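Local atomic coordinates of GDSL-like Lipase/Acylhydrolase family protein (Neisseria meningitidis, PDB entry 4K7J), a protein that probably removes O-linked acetyl groups from peptidoglycan, as a peptidoglycan O-acetylesterase of the SGNH (GDSL-like) hydrolase family. Residues S145-E159 / A171-L185. Residues are numbered along the deposited sequence; the frame is centred on the assembly and turned at random. Where two conformers were deposited one is given.
Sequences SKQRVSLFAKPLLAE and ANGGGWQVLDTGAAL
Lys154 lies across the indole of Trp176 at about a right angle, its CB 3.9 Å from the centroid of the five-membered ring, a CH-pi contact over the face. With CG anti to the backbone N (chi1 -176°), the chain runs on past CD1 and NE1 of the ring; Lys154 NZ then makes a salt bridge with Asp119, whose backbone O takes the indole N-H. The six-membered end of the indole turns its edge to the backbone at Phe152 and Ala153. On the sheet face carrying Phe152, Val178, Ser150 and Asp180, Val178 CG2 sits over the Phe152 ring near its rim, 3.7 Å from CE1, and Ser150 OG donates to Asp180 OD1 at 2.9 Å, on the anti side and well out of the carboxylate plane. On the reverse face Ala153 CB meets Leu179 CD1 at 3.7 Å, with Leu151, Val149 and Ala183 continuing the apolar row.

Backbone bonds hold this antiparallel ladder from Gln147–Ala183, where the one from Gln147 N is modelled doubtfully short, to Ala153–Gln177, where that from Gln177 N is weak. Beyond, 171-176 is loop, while the first strand continues to Pro155, whose O a water bridges to Gly175 N. Glu159 OE2 accepts a nearly straight bond from Gly173 N (3.1 Å), and Gln177 OE1 receives Asn172 N at 2.8 Å while NE2 reaches Gly175 O.

Strand 177-183 edges a five-stranded antiparallel sheet; strand 147-155 also bonds to strand 195-203. Leu179 and Thr181 pack on Val169 of a second such sheet, consistent with a galactose-binding-domain-like beta-sandwich beside the alpha/beta hydrolase sheet.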
# COMPACT_ATOMS: atom_id res chain seq x y z
N SER A 145 -0.53 -7.66 -23.11
CA SER A 145 -0.50 -9.11 -23.22
C SER A 145 -1.32 -9.63 -22.05
O SER A 145 -1.49 -8.93 -21.05
CB SER A 145 0.93 -9.64 -23.18
OG SER A 145 1.58 -9.27 -21.97
N LYS A 146 -1.81 -10.86 -22.16
CA LYS A 146 -2.68 -11.44 -21.14
C LYS A 146 -2.02 -11.42 -19.76
O LYS A 146 -0.98 -12.04 -19.55
CB LYS A 146 -3.07 -12.86 -21.53
CG LYS A 146 -3.73 -12.97 -22.89
CD LYS A 146 -4.02 -14.41 -23.27
CE LYS A 146 -4.64 -14.50 -24.66
NZ LYS A 146 -3.73 -13.92 -25.69
N GLN A 147 -2.64 -10.71 -18.82
CA GLN A 147 -2.14 -10.65 -17.45
C GLN A 147 -2.81 -11.71 -16.58
O GLN A 147 -3.87 -12.24 -16.91
CB GLN A 147 -2.42 -9.27 -16.84
CG GLN A 147 -2.12 -8.08 -17.74
CD GLN A 147 -0.70 -7.55 -17.60
OE1 GLN A 147 -0.11 -7.57 -16.52
NE2 GLN A 147 -0.16 -7.07 -18.71
N ARG A 148 -2.16 -12.02 -15.47
CA ARG A 148 -2.79 -12.78 -14.41
C ARG A 148 -3.67 -11.78 -13.68
O ARG A 148 -3.24 -10.66 -13.39
CB ARG A 148 -1.75 -13.35 -13.46
CG ARG A 148 -0.74 -14.26 -14.14
CD ARG A 148 0.43 -14.58 -13.23
NE ARG A 148 1.33 -15.53 -13.86
CZ ARG A 148 2.59 -15.71 -13.49
NH1 ARG A 148 3.10 -15.00 -12.50
NH2 ARG A 148 3.35 -16.61 -14.13
N VAL A 149 -4.91 -12.17 -13.42
CA VAL A 149 -5.86 -11.29 -12.76
C VAL A 149 -6.48 -12.01 -11.58
O VAL A 149 -6.97 -13.13 -11.71
CB VAL A 149 -6.96 -10.81 -13.72
CG1 VAL A 149 -7.97 -9.92 -12.99
CG2 VAL A 149 -6.33 -10.06 -14.88
N SER A 150 -6.44 -11.35 -10.42
CA SER A 150 -7.14 -11.83 -9.24
C SER A 150 -8.00 -10.67 -8.71
O SER A 150 -7.63 -9.50 -8.86
CB SER A 150 -6.13 -12.28 -8.18
OG SER A 150 -5.47 -13.47 -8.57
N LEU A 151 -9.14 -10.98 -8.11
CA LEU A 151 -9.99 -9.93 -7.54
C LEU A 151 -10.51 -10.33 -6.18
O LEU A 151 -11.07 -11.42 -6.03
CB LEU A 151 -11.22 -9.66 -8.41
CG LEU A 151 -11.26 -9.63 -9.93
CD1 LEU A 151 -11.09 -11.02 -10.54
CD2 LEU A 151 -12.60 -9.04 -10.33
N PHE A 152 -10.40 -9.44 -5.20
CA PHE A 152 -11.20 -9.65 -4.00
C PHE A 152 -12.65 -9.38 -4.38
O PHE A 152 -12.95 -8.38 -5.02
CB PHE A 152 -10.77 -8.72 -2.86
CG PHE A 152 -9.48 -9.13 -2.19
CD1 PHE A 152 -9.48 -10.02 -1.13
CD2 PHE A 152 -8.27 -8.63 -2.64
CE1 PHE A 152 -8.30 -10.40 -0.51
CE2 PHE A 152 -7.07 -9.00 -2.02
CZ PHE A 152 -7.10 -9.89 -0.95
N ALA A 153 -13.56 -10.27 -3.98
CA ALA A 153 -14.95 -10.16 -4.43
C ALA A 153 -15.90 -10.84 -3.47
O ALA A 153 -15.59 -11.89 -2.92
CB ALA A 153 -15.10 -10.76 -5.83
N LYS A 154 -17.07 -10.23 -3.26
CA LYS A 154 -18.12 -10.85 -2.47
C LYS A 154 -19.45 -10.78 -3.20
O LYS A 154 -20.01 -9.71 -3.40
CB LYS A 154 -18.26 -10.19 -1.11
CG LYS A 154 -19.29 -10.88 -0.23
CD LYS A 154 -19.38 -10.27 1.16
CE LYS A 154 -19.95 -8.88 1.13
NZ LYS A 154 -20.25 -8.41 2.52
N PRO A 155 -19.98 -11.95 -3.60
CA PRO A 155 -21.22 -12.00 -4.35
C PRO A 155 -22.41 -11.80 -3.42
O PRO A 155 -22.33 -12.13 -2.23
CB PRO A 155 -21.24 -13.44 -4.86
CG PRO A 155 -20.60 -14.21 -3.76
CD PRO A 155 -19.48 -13.30 -3.25
N LEU A 156 -23.51 -11.27 -3.95
CA LEU A 156 -24.75 -11.24 -3.18
C LEU A 156 -25.22 -12.67 -2.89
O LEU A 156 -25.64 -12.98 -1.78
CB LEU A 156 -25.83 -10.47 -3.94
CG LEU A 156 -27.16 -10.34 -3.21
CD1 LEU A 156 -27.02 -9.39 -2.02
CD2 LEU A 156 -28.22 -9.85 -4.19
N LEU A 157 -25.14 -13.54 -3.90
CA LEU A 157 -25.54 -14.94 -3.77
C LEU A 157 -24.39 -15.90 -4.01
O LEU A 157 -23.51 -15.65 -4.84
CB LEU A 157 -26.65 -15.27 -4.77
CG LEU A 157 -28.10 -15.27 -4.30
CD1 LEU A 157 -28.49 -13.92 -3.71
CD2 LEU A 157 -29.00 -15.63 -5.48
N ALA A 158 -24.40 -17.03 -3.31
CA ALA A 158 -23.44 -18.09 -3.56
C ALA A 158 -23.50 -18.53 -5.03
O ALA A 158 -24.58 -18.52 -5.64
CB ALA A 158 -23.69 -19.26 -2.63
N GLU A 159 -22.34 -18.87 -5.60
CA GLU A 159 -22.23 -19.38 -6.99
C GLU A 159 -22.46 -18.35 -8.10
O GLU A 159 -22.33 -18.67 -9.28
CB GLU A 159 -23.14 -20.60 -7.21
CG GLU A 159 -22.40 -21.93 -7.35
CD GLU A 159 -21.67 -22.34 -6.08
OE1 GLU A 159 -22.16 -23.26 -5.39
OE2 GLU A 159 -20.61 -21.76 -5.79
N ALA A 171 -18.05 -17.36 -8.26
CA ALA A 171 -17.71 -17.45 -6.86
C ALA A 171 -17.82 -18.91 -6.46
O ALA A 171 -18.44 -19.70 -7.16
CB ALA A 171 -18.69 -16.62 -6.02
N ASN A 172 -17.21 -19.25 -5.32
CA ASN A 172 -17.45 -20.53 -4.66
C ASN A 172 -18.07 -20.28 -3.30
O ASN A 172 -17.39 -19.86 -2.37
CB ASN A 172 -16.15 -21.32 -4.47
CG ASN A 172 -15.70 -22.00 -5.74
OD1 ASN A 172 -16.28 -23.01 -6.16
ND2 ASN A 172 -14.67 -21.45 -6.36
N GLY A 173 -19.36 -20.53 -3.20
CA GLY A 173 -20.07 -20.14 -2.00
C GLY A 173 -20.18 -18.63 -1.92
O GLY A 173 -20.07 -17.93 -2.93
N GLY A 174 -20.40 -18.13 -0.71
CA GLY A 174 -20.59 -16.71 -0.48
C GLY A 174 -19.46 -16.14 0.34
O GLY A 174 -18.47 -16.81 0.61
N GLY A 175 -19.58 -14.87 0.72
CA GLY A 175 -18.54 -14.23 1.49
C GLY A 175 -17.38 -13.75 0.62
O GLY A 175 -17.27 -14.15 -0.54
N TRP A 176 -16.54 -12.89 1.18
CA TRP A 176 -15.33 -12.44 0.50
C TRP A 176 -14.46 -13.63 0.14
O TRP A 176 -14.39 -14.60 0.88
CB TRP A 176 -14.53 -11.50 1.39
CG TRP A 176 -15.12 -10.14 1.46
CD1 TRP A 176 -15.85 -9.60 2.49
CD2 TRP A 176 -15.03 -9.14 0.46
NE1 TRP A 176 -16.22 -8.32 2.18
CE2 TRP A 176 -15.73 -8.01 0.93
CE3 TRP A 176 -14.43 -9.08 -0.80
CZ2 TRP A 176 -15.84 -6.84 0.19
CZ3 TRP A 176 -14.54 -7.90 -1.54
CH2 TRP A 176 -15.24 -6.80 -1.04
N GLN A 177 -13.80 -13.53 -1.00
CA GLN A 177 -12.94 -14.57 -1.51
C GLN A 177 -12.11 -13.93 -2.61
O GLN A 177 -12.37 -12.80 -3.00
CB GLN A 177 -13.77 -15.73 -2.06
CG GLN A 177 -14.74 -15.38 -3.17
CD GLN A 177 -15.71 -16.51 -3.45
OE1 GLN A 177 -15.47 -17.33 -4.34
NE2 GLN A 177 -16.80 -16.58 -2.68
N VAL A 178 -11.10 -14.64 -3.10
CA VAL A 178 -10.33 -14.12 -4.23
C VAL A 178 -10.65 -14.95 -5.46
O VAL A 178 -10.57 -16.18 -5.45
CB VAL A 178 -8.80 -14.18 -3.97
CG1 VAL A 178 -8.03 -13.62 -5.17
CG2 VAL A 178 -8.45 -13.41 -2.72
N LEU A 179 -10.99 -14.26 -6.54
CA LEU A 179 -11.28 -14.91 -7.80
C LEU A 179 -10.01 -14.85 -8.64
O LEU A 179 -9.42 -13.79 -8.79
CB LEU A 179 -12.40 -14.16 -8.52
CG LEU A 179 -13.68 -13.90 -7.73
CD1 LEU A 179 -14.70 -13.17 -8.63
CD2 LEU A 179 -14.26 -15.20 -7.20
N ASP A 180 -9.61 -15.98 -9.21
CA ASP A 180 -8.43 -16.04 -10.07
C ASP A 180 -8.83 -16.28 -11.53
O ASP A 180 -9.59 -17.21 -11.83
CB ASP A 180 -7.50 -17.17 -9.62
CG ASP A 180 -7.04 -17.02 -8.18
OD1 ASP A 180 -6.89 -15.87 -7.70
OD2 ASP A 180 -6.82 -18.06 -7.53
N THR A 181 -8.32 -15.46 -12.43
CA THR A 181 -8.57 -15.67 -13.85
C THR A 181 -7.44 -15.04 -14.65
O THR A 181 -6.43 -14.62 -14.08
CB THR A 181 -9.96 -15.12 -14.30
OG1 THR A 181 -10.25 -15.57 -15.63
CG2 THR A 181 -10.00 -13.60 -14.24
N GLY A 182 -7.59 -15.00 -15.97
CA GLY A 182 -6.60 -14.38 -16.82
C GLY A 182 -7.25 -13.52 -17.89
O GLY A 182 -8.29 -13.88 -18.44
N ALA A 183 -6.62 -12.39 -18.18
CA ALA A 183 -7.12 -11.49 -19.22
C ALA A 183 -6.05 -10.46 -19.55
O ALA A 183 -5.04 -10.37 -18.85
CB ALA A 183 -8.39 -10.79 -18.75
N ALA A 184 -6.28 -9.68 -20.59
CA ALA A 184 -5.36 -8.62 -20.96
C ALA A 184 -5.91 -7.27 -20.53
O ALA A 184 -7.03 -7.17 -20.02
CB ALA A 184 -5.09 -8.64 -22.46
N LEU A 185 -5.11 -6.23 -20.71
CA LEU A 185 -5.58 -4.86 -20.53
C LEU A 185 -5.81 -4.25 -21.91
O LEU A 185 -5.04 -4.52 -22.83
CB LEU A 185 -4.57 -4.05 -19.71
CG LEU A 185 -4.54 -4.38 -18.21
CD1 LEU A 185 -3.23 -4.00 -17.57
CD2 LEU A 185 -5.67 -3.65 -17.50
O HOH W 1 -21.87 -13.54 0.03